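Local coordinates for protein glutathione transferase (Lolium rigidum, PDB 6ZB6) that probably conjugates glutathione to electrophilic xenobiotics as a phi class detoxifying enzyme, and is implicated in multiple-herbicide resistance, at residues A[19-24]-A[168-173]. Numbering follows the deposited sequence.
Sequences LVFLEE and ADLNHF
F21 reaches from helix 13-24 across to L170 and brings the CE1 and CZ atoms of its ring up to L170 CB, both at 3.7 Å. The two side chains meet at a slant, in apolar aliphatic-aromatic contact. The same ring also touches N171, whose OD1 sits 3.9 Å from F21 CE2 at the ring edge and near its plane, with ring and amide planes 58° apart. That oxygen therefore faces aromatic C-H groups, while it accepts a hydrogen bond from R17 NH1, one turn earlier on the helix of F21.

L170 uses its other end on E24. The two side chains approach from opposite directions, and the bent glutamate chain (chi2 -76°) lays its carboxylate beside the leucine methyl, OE2 being 3.7 Å from L170 CD1. This is van der Waals contact; OE2 also forms a salt bridge with R204 NE.

V20 completes the interface on F173. With chi1 at 166°, its CG2 is anti to the carbonyl carbon, where it meets the ring obliquely at F173 CD2 (3.7 Å) and CE2 (3.9 Å). The type I turn from L170 to F173, closed by F173 N to L170 O at 3.1 Å, brings both apolar residues to the same helix. H172 ND1 reaches back to A168 O, before the turn, at 2.8 Å, with an N-H...O angle of 143°.

The segments join the thioredoxin-like N-terminal domain to the helical C-terminal domain of the glutathione transferase fold. With no hydrogen bond between them, cohesion across this mostly buried, 264 Å² contact rests on apolar packing, while R17 holds the buried N171 OD1 and R204 holds the E24 carboxylate.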
loop_
_atom_site.group_PDB
_atom_site.type_symbol
_atom_site.label_atom_id
_atom_site.label_comp_id
_atom_site.label_asym_id
_atom_site.label_seq_id
_atom_site.Cartn_x
_atom_site.Cartn_y
_atom_site.Cartn_z
ATOM N N LEU A 19 -7.761 -0.870 3.441
ATOM C CA LEU A 19 -9.008 -0.968 2.691
ATOM C C LEU A 19 -8.899 -2.000 1.574
ATOM O O LEU A 19 -9.861 -2.725 1.300
ATOM C CB LEU A 19 -9.403 0.402 2.134
ATOM C CG LEU A 19 -9.503 1.553 3.141
ATOM C CD1 LEU A 19 -10.095 2.814 2.500
ATOM C CD2 LEU A 19 -10.292 1.146 4.392
ATOM N N VAL A 20 -7.734 -2.088 0.927
ATOM C CA VAL A 20 -7.527 -3.114 -0.093
ATOM C C VAL A 20 -7.779 -4.503 0.489
ATOM O O VAL A 20 -8.525 -5.308 -0.080
ATOM C CB VAL A 20 -6.116 -3.001 -0.699
ATOM C CG1 VAL A 20 -5.788 -4.272 -1.484
ATOM C CG2 VAL A 20 -6.026 -1.758 -1.636
ATOM N N PHE A 21 -7.170 -4.810 1.634
ATOM C CA PHE A 21 -7.336 -6.164 2.150
ATOM C C PHE A 21 -8.747 -6.399 2.675
ATOM O O PHE A 21 -9.279 -7.506 2.523
ATOM C CB PHE A 21 -6.258 -6.452 3.187
ATOM C CG PHE A 21 -4.887 -6.475 2.583
ATOM C CD1 PHE A 21 -4.556 -7.452 1.653
ATOM C CD2 PHE A 21 -3.960 -5.478 2.872
ATOM C CE1 PHE A 21 -3.303 -7.472 1.059
ATOM C CE2 PHE A 21 -2.694 -5.488 2.272
ATOM C CZ PHE A 21 -2.365 -6.480 1.370
ATOM N N LEU A 22 -9.392 -5.369 3.236
ATOM C CA LEU A 22 -10.803 -5.499 3.579
ATOM C C LEU A 22 -11.634 -5.850 2.355
ATOM O O LEU A 22 -12.531 -6.695 2.421
ATOM C CB LEU A 22 -11.315 -4.211 4.221
ATOM C CG LEU A 22 -10.943 -4.002 5.698
ATOM C CD1 LEU A 22 -11.122 -2.540 6.099
ATOM C CD2 LEU A 22 -11.755 -4.946 6.610
ATOM N N GLU A 23 -11.355 -5.210 1.217
ATOM C CA GLU A 23 -12.136 -5.501 0.026
ATOM C C GLU A 23 -11.803 -6.876 -0.528
ATOM O O GLU A 23 -12.678 -7.540 -1.087
ATOM C CB GLU A 23 -11.903 -4.424 -1.035
ATOM C CG GLU A 23 -12.598 -3.120 -0.719
ATOM C CD GLU A 23 -14.099 -3.215 -0.863
ATOM O OE1 GLU A 23 -14.578 -4.100 -1.605
ATOM O OE2 GLU A 23 -14.806 -2.397 -0.231
ATOM N N GLU A 24 -10.551 -7.322 -0.379
ATOM C CA GLU A 24 -10.170 -8.625 -0.909
ATOM C C GLU A 24 -10.962 -9.749 -0.248
ATOM O O GLU A 24 -11.313 -10.736 -0.904
ATOM C CB GLU A 24 -8.665 -8.853 -0.738
ATOM C CG GLU A 24 -7.800 -8.081 -1.761
ATOM C CD GLU A 24 -7.791 -8.695 -3.166
ATOM O OE1 GLU A 24 -8.152 -9.879 -3.332
ATOM O OE2 GLU A 24 -7.399 -7.989 -4.122
ATOM N N ALA A 168 2.374 -10.061 -0.278
ATOM C CA ALA A 168 3.564 -9.352 -0.746
ATOM C C ALA A 168 3.234 -8.431 -1.914
ATOM O O ALA A 168 3.600 -7.250 -1.903
ATOM C CB ALA A 168 4.650 -10.353 -1.146
ATOM N N ASP A 169 2.524 -8.949 -2.922
ATOM C CA ASP A 169 2.229 -8.144 -4.115
ATOM C C ASP A 169 1.342 -6.956 -3.771
ATOM O O ASP A 169 1.656 -5.811 -4.122
ATOM C CB ASP A 169 1.552 -8.985 -5.197
ATOM C CG ASP A 169 2.308 -10.249 -5.506
ATOM O OD1 ASP A 169 3.328 -10.167 -6.226
ATOM O OD2 ASP A 169 1.883 -11.316 -5.018
ATOM N N LEU A 170 0.246 -7.202 -3.045
ATOM C CA LEU A 170 -0.740 -6.150 -2.826
ATOM C C LEU A 170 -0.235 -5.050 -1.906
ATOM O O LEU A 170 -0.742 -3.925 -1.982
ATOM C CB LEU A 170 -2.044 -6.755 -2.311
ATOM C CG LEU A 170 -2.617 -7.827 -3.250
ATOM C CD1 LEU A 170 -4.005 -8.277 -2.796
ATOM C CD2 LEU A 170 -2.668 -7.334 -4.710
ATOM N N ASN A 171 0.753 -5.334 -1.041
ATOM C CA ASN A 171 1.346 -4.272 -0.234
ATOM C C ASN A 171 2.072 -3.230 -1.073
ATOM O O ASN A 171 2.321 -2.120 -0.585
ATOM C CB ASN A 171 2.314 -4.864 0.785
ATOM C CG ASN A 171 1.621 -5.216 2.094
ATOM O OD1 ASN A 171 0.973 -4.366 2.698
ATOM N ND2 ASN A 171 1.737 -6.474 2.524
ATOM N N HIS A 172 2.417 -3.562 -2.320
ATOM C CA HIS A 172 3.045 -2.634 -3.246
ATOM C C HIS A 172 2.071 -1.625 -3.837
ATOM O O HIS A 172 2.522 -0.638 -4.424
ATOM C CB HIS A 172 3.724 -3.413 -4.385
ATOM C CG HIS A 172 4.986 -4.112 -3.972
ATOM N ND1 HIS A 172 4.989 -5.298 -3.264
ATOM C CD2 HIS A 172 6.286 -3.778 -4.147
ATOM C CE1 HIS A 172 6.236 -5.671 -3.039
ATOM N NE2 HIS A 172 7.044 -4.767 -3.567
ATOM N N PHE A 173 0.754 -1.822 -3.677
ATOM C CA PHE A 173 -0.196 -0.978 -4.405
ATOM C C PHE A 173 -0.212 0.485 -3.961
ATOM O O PHE A 173 -0.083 1.373 -4.820
ATOM C CB PHE A 173 -1.599 -1.576 -4.332
ATOM C CG PHE A 173 -2.665 -0.575 -4.623
ATOM C CD1 PHE A 173 -2.885 -0.148 -5.932
ATOM C CD2 PHE A 173 -3.404 -0.015 -3.598
ATOM C CE1 PHE A 173 -3.844 0.796 -6.207
ATOM C CE2 PHE A 173 -4.363 0.926 -3.855
ATOM C CZ PHE A 173 -4.590 1.343 -5.177
#